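Local coordinates for glutamate ABC superfamily ATP binding cassette transporter, binding protein (Enterococcus faecium DO, PDB 5EYF) that binds glutamate as the solute-binding component of an ABC transporter and probably delivers it to the membrane permease for uptake, at residues E91-Q95 with V96-D100; K47-T50 with K51-G55. All coordinates share one frame; numbering follows the deposited sequence. Where two conformers were deposited one is given.

Contact 1. Residues E91-Q95 with V96-D100; sequences ERKKQ and VDFSD. With GLU (glutamic acid), chain E.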
loop_
_atom_site.group_PDB
_atom_site.type_symbol
_atom_site.label_atom_id
_atom_site.label_comp_id
_atom_site.label_asym_id
_atom_site.label_seq_id
_atom_site.Cartn_x
_atom_site.Cartn_y
_atom_site.Cartn_z
ATOM N N GLU B 91 -15.850 4.423 -0.674
ATOM C CA GLU B 91 -17.189 4.155 -0.154
ATOM C C GLU B 91 -17.291 4.488 1.333
ATOM O O GLU B 91 -18.331 4.972 1.800
ATOM C CB GLU B 91 -17.537 2.695 -0.427
ATOM C CG GLU B 91 -17.231 2.287 -1.883
ATOM C CD GLU B 91 -15.884 1.564 -2.060
ATOM O OE1 GLU B 91 -15.847 0.351 -1.741
ATOM O OE2 GLU B 91 -14.883 2.189 -2.515
ATOM N N ARG B 92 -16.232 4.216 2.098
ATOM C CA ARG B 92 -16.204 4.595 3.500
ATOM C C ARG B 92 -16.022 6.092 3.677
ATOM O O ARG B 92 -16.528 6.663 4.659
ATOM C CB ARG B 92 -15.106 3.815 4.201
ATOM C CG ARG B 92 -15.521 2.359 4.458
ATOM C CD ARG B 92 -14.380 1.498 4.952
ATOM N NE ARG B 92 -14.802 0.117 5.219
ATOM C CZ ARG B 92 -13.987 -0.837 5.666
ATOM N NH1 ARG B 92 -12.705 -0.543 5.910
ATOM N NH2 ARG B 92 -14.454 -2.064 5.921
ATOM N N LYS B 93 -15.334 6.745 2.726
ATOM C CA LYS B 93 -15.165 8.191 2.789
ATOM C C LYS B 93 -16.487 8.942 2.648
ATOM O O LYS B 93 -16.551 10.127 2.978
ATOM C CB LYS B 93 -14.143 8.630 1.734
ATOM C CG LYS B 93 -12.721 8.172 2.116
ATOM C CD LYS B 93 -11.667 8.536 1.093
ATOM C CE LYS B 93 -11.582 10.027 0.915
ATOM N NZ LYS B 93 -10.346 10.482 0.218
ATOM N N LYS B 94 -17.554 8.284 2.191
ATOM C CA LYS B 94 -18.864 8.910 2.284
ATOM C C LYS B 94 -19.356 9.016 3.718
ATOM O O LYS B 94 -20.187 9.886 4.012
ATOM C CB LYS B 94 -19.881 8.111 1.471
ATOM C CG LYS B 94 -19.408 7.825 0.079
ATOM C CD LYS B 94 -19.154 9.093 -0.654
ATOM C CE LYS B 94 -19.045 8.817 -2.135
ATOM N NZ LYS B 94 -18.386 9.941 -2.844
ATOM N N GLN B 95 -18.870 8.136 4.597
ATOM C CA GLN B 95 -19.346 7.988 5.967
ATOM C C GLN B 95 -18.450 8.675 6.987
ATOM O O GLN B 95 -18.947 9.192 7.998
ATOM C CB GLN B 95 -19.455 6.492 6.325
ATOM C CG GLN B 95 -20.423 5.658 5.447
ATOM C CD GLN B 95 -20.355 4.152 5.732
ATOM O OE1 GLN B 95 -21.069 3.632 6.598
ATOM N NE2 GLN B 95 -19.495 3.449 4.996
ATOM N N VAL B 96 -17.133 8.679 6.751
ATOM C CA VAL B 96 -16.150 9.163 7.711
ATOM C C VAL B 96 -15.056 9.916 6.960
ATOM O O VAL B 96 -14.927 9.826 5.739
ATOM C CB VAL B 96 -15.530 8.003 8.528
ATOM C CG1 VAL B 96 -16.611 7.128 9.189
ATOM C CG2 VAL B 96 -14.612 7.147 7.649
ATOM N N ASP B 97 -14.290 10.697 7.703
ATOM C CA ASP B 97 -13.020 11.196 7.210
ATOM C C ASP B 97 -11.933 10.251 7.694
ATOM O O ASP B 97 -12.084 9.577 8.720
ATOM C CB ASP B 97 -12.741 12.611 7.711
ATOM C CG ASP B 97 -13.565 13.671 7.002
ATOM O OD1 ASP B 97 -14.124 13.390 5.909
ATOM O OD2 ASP B 97 -13.625 14.813 7.547
ATOM N N PHE B 98 -10.826 10.200 6.960
ATOM C CA PHE B 98 -9.708 9.354 7.349
ATOM C C PHE B 98 -8.432 10.167 7.512
ATOM O O PHE B 98 -8.154 11.076 6.714
ATOM C CB PHE B 98 -9.420 8.279 6.291
ATOM C CG PHE B 98 -10.370 7.098 6.316
ATOM C CD1 PHE B 98 -10.227 6.113 7.268
ATOM C CD2 PHE B 98 -11.329 6.936 5.314
ATOM C CE1 PHE B 98 -11.051 4.999 7.282
ATOM C CE2 PHE B 98 -12.163 5.814 5.304
ATOM C CZ PHE B 98 -12.020 4.839 6.285
ATOM N N SER B 99 -7.628 9.783 8.505
ATOM C CA SER B 99 -6.251 10.261 8.596
ATOM C C SER B 99 -5.412 9.746 7.419
ATOM O O SER B 99 -5.826 8.887 6.617
ATOM C CB SER B 99 -5.579 9.774 9.876
ATOM O OG SER B 99 -5.312 8.364 9.809
ATOM N N ASP B 100 -4.186 10.247 7.381
ATOM C CA ASP B 100 -3.139 9.618 6.579
ATOM C C ASP B 100 -3.008 8.129 6.917
ATOM O O ASP B 100 -3.276 7.686 8.051
ATOM C CB ASP B 100 -1.797 10.320 6.834
ATOM C CG ASP B 100 -1.786 11.754 6.352
ATOM O OD1 ASP B 100 -2.521 12.091 5.409
ATOM O OD2 ASP B 100 -0.983 12.538 6.879
HETATM N N GLU E . -8.928 -3.993 6.804
HETATM C CA GLU E . -10.149 -4.654 6.315
HETATM C C GLU E . -11.349 -3.731 6.465
HETATM O O GLU E . -11.233 -2.607 6.972
HETATM C CB GLU E . -10.402 -5.991 7.039
HETATM C CG GLU E . -10.259 -5.938 8.560
HETATM C CD GLU E . -11.399 -5.224 9.280
HETATM O OE1 GLU E . -11.138 -4.681 10.359
HETATM O OE2 GLU E . -12.567 -5.268 8.830
HETATM O OXT GLU E . -12.475 -4.082 6.059
#
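The glutamate pocket of this family 3 solute-binding protein takes one of its arginines from the turn where helix 90-93 runs into strand 96-98. Arg-92 lies with its CB at the edge of the Phe-98 ring, near the ring plane, 3.7 Å from CE2. Lys-93 brings CG to the same edge, 3.7 Å from Phe-98 CD2. A face of that ring is met by Val-96 CG2, set toward the rim. The backbone closes the turn: Val-96 N donates to Arg-92 O at 3.0 Å, and Gln-95 N donates to the same oxygen at 2.8 Å. From CG to NE the Arg-92 chain is fully extended (chi2 171°, chi3 179°), which carries the guanidinium out to the ligand. It meets the alpha-carboxylate of the bound glutamate edge-on, as a two-pronged grip. NH1 reaches ligand O at 2.7 Å in a nearly straight bond (170°), and NH2 reaches ligand OXT at 2.8 Å. Thr-87 O also accepts from NH1, which should help fix the rotation of the group. The Lys-93 amine bonds Glu-245 O of the second subunit. Val-96 packs on Leu-74 of helix 70-75 and, with Phe-98, on Ala-203 of strand 198-205, to which strand 96-98 pairs antiparallel, while Ser-99 rests against helix 209-225.

Contact 2. Residues K47-T50 with K51-G55; sequences KAIT and KKILG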
loop_
_atom_site.group_PDB
_atom_site.type_symbol
_atom_site.label_atom_id
_atom_site.label_comp_id
_atom_site.label_asym_id
_atom_site.label_seq_id
_atom_site.Cartn_x
_atom_site.Cartn_y
_atom_site.Cartn_z
ATOM N N LYS B 47 -2.198 5.650 21.650
ATOM C CA LYS B 47 -1.590 6.283 22.825
ATOM C C LYS B 47 -0.581 7.348 22.408
ATOM O O LYS B 47 -0.549 8.446 22.984
ATOM C CB LYS B 47 -0.930 5.225 23.708
ATOM C CG LYS B 47 -1.919 4.266 24.350
ATOM C CD LYS B 47 -1.203 3.186 25.105
ATOM C CE LYS B 47 -2.177 2.347 25.877
ATOM N NZ LYS B 47 -1.471 1.462 26.857
ATOM N N ALA B 48 0.250 7.044 21.410
ATOM C CA ALA B 48 1.257 8.006 20.976
ATOM C C ALA B 48 0.612 9.257 20.378
ATOM O O ALA B 48 1.085 10.379 20.606
ATOM C CB ALA B 48 2.197 7.340 19.970
ATOM N N ILE B 49 -0.473 9.092 19.615
ATOM C CA ILE B 49 -1.146 10.247 19.041
ATOM C C ILE B 49 -1.730 11.104 20.139
ATOM O O ILE B 49 -1.632 12.337 20.105
ATOM C CB ILE B 49 -2.245 9.789 18.068
ATOM C CG1 ILE B 49 -1.593 9.201 16.824
ATOM C CG2 ILE B 49 -3.164 10.959 17.702
ATOM C CD1 ILE B 49 -2.600 8.532 15.900
ATOM N N THR B 50 -2.359 10.461 21.117
ATOM C CA THR B 50 -2.951 11.206 22.212
ATOM C C THR B 50 -1.911 12.047 22.941
ATOM O O THR B 50 -2.177 13.203 23.307
ATOM C CB THR B 50 -3.626 10.238 23.175
ATOM O OG1 THR B 50 -4.583 9.462 22.443
ATOM C CG2 THR B 50 -4.395 11.044 24.232
ATOM N N LYS B 51 -0.708 11.509 23.129
ATOM C CA LYS B 51 0.318 12.314 23.796
ATOM C C LYS B 51 0.786 13.484 22.925
ATOM O O LYS B 51 1.131 14.555 23.455
ATOM C CB LYS B 51 1.503 11.429 24.198
ATOM C CG LYS B 51 1.167 10.364 25.253
ATOM C CD LYS B 51 0.599 10.977 26.538
ATOM C CE LYS B 51 0.585 9.947 27.679
ATOM N NZ LYS B 51 -0.180 10.392 28.893
ATOM N N LYS B 52 0.828 13.308 21.604
ATOM C CA LYS B 52 1.150 14.439 20.734
ATOM C C LYS B 52 0.069 15.514 20.802
ATOM O O LYS B 52 0.376 16.713 20.833
ATOM C CB LYS B 52 1.327 13.970 19.282
ATOM C CG LYS B 52 2.509 13.031 19.025
ATOM C CD LYS B 52 3.834 13.631 19.457
ATOM C CE LYS B 52 4.984 12.831 18.868
ATOM N NZ LYS B 52 6.260 13.315 19.499
ATOM N N ILE B 53 -1.206 15.116 20.794
ATOM C CA ILE B 53 -2.275 16.103 20.710
ATOM C C ILE B 53 -2.435 16.829 22.035
ATOM O O ILE B 53 -2.497 18.068 22.088
ATOM C CB ILE B 53 -3.593 15.431 20.272
ATOM C CG1 ILE B 53 -3.431 14.824 18.884
ATOM C CG2 ILE B 53 -4.792 16.424 20.353
ATOM C CD1 ILE B 53 -4.711 14.143 18.366
ATOM N N LEU B 54 -2.515 16.067 23.124
ATOM C CA LEU B 54 -2.839 16.607 24.432
ATOM C C LEU B 54 -1.619 16.883 25.287
ATOM O O LEU B 54 -1.744 17.560 26.313
ATOM C CB LEU B 54 -3.750 15.631 25.179
ATOM C CG LEU B 54 -5.077 15.303 24.498
ATOM C CD1 LEU B 54 -5.922 14.377 25.389
ATOM C CD2 LEU B 54 -5.846 16.597 24.148
ATOM N N GLY B 55 -0.465 16.365 24.916
ATOM C CA GLY B 55 0.708 16.518 25.746
ATOM C C GLY B 55 0.874 15.373 26.720
ATOM O O GLY B 55 0.119 14.392 26.731
#
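Ile-49 and Ile-53, one helical turn apart, run alongside each other in the same direction. The touch is made by Ile-49 CG2 and Ile-53 CD1, 3.6 Å apart. In Ile-53 the CG1 branch stands beside the backbone N (chi1 -62°) and the chain then runs on extended, so CD1 is carried back along the helix to the Ile-49 methyl. Ile-53 CG1 itself passes 3.3 Å from Ile-49 O. Thr-50 and Leu-54 form a second such pair. Here Thr-50 CG2 meets Leu-54 CD1 at 3.8 Å. The threonine is split in use: its methyl serves this apolar contact, while its hydroxyl OG1 stands beside the backbone N (chi1 -56°) and is hydrogen-bonded to Ala-46 O and to Trp-19 NE1. That gives the buried oxygen two partners.

Both pairs belong to the last turns of helix 41-54, which packs on the parallel sheet of one lobe of the binding protein. Ile-53 and Leu-54 rest on Ile-17 of strand 16-21, as does Thr-50, which also touches Thr-60 of strand 59-64. Regular i to i+4 backbone bonds hold the turns, among them Ile-53 N to Ile-49 O and Leu-54 N to Thr-50 O, both 2.9 Å. The helix stops at Gly-55, where phi turns positive (91°).

The lysines leave on other sides. Lys-51 CG lies 3.4 Å from Lys-47 O, and Lys-52 CG lies equally near Ala-48 O. Their amines then diverge: Lys-51 NZ bonds the carbonyls of Asp-56 and Gly-58, and Lys-52 NZ forms a salt bridge with Asp-225 of helix 209-225.

Contact 2 comes earlier in the chain and contact 1 follows it. Their centres are 22 Å apart, and their nearest atoms stay about 7 Å from each other without touching. Both contacts touch helix 209-225: Ser-99 of contact 1 packs on Val-215 and Leu-219, and Ile-49 of contact 2 packs on Met-222. Only contact 1 reaches the glutamate, through Arg-92, whose side chain comes, at the nearest atoms, within about 3 Å of those of Arg-70 and Thr-136. Arg-70 also bonds the ligand. Contact 2 lies away from the glutamate pocket, about 20 Å from the centre of the chain to its own centre.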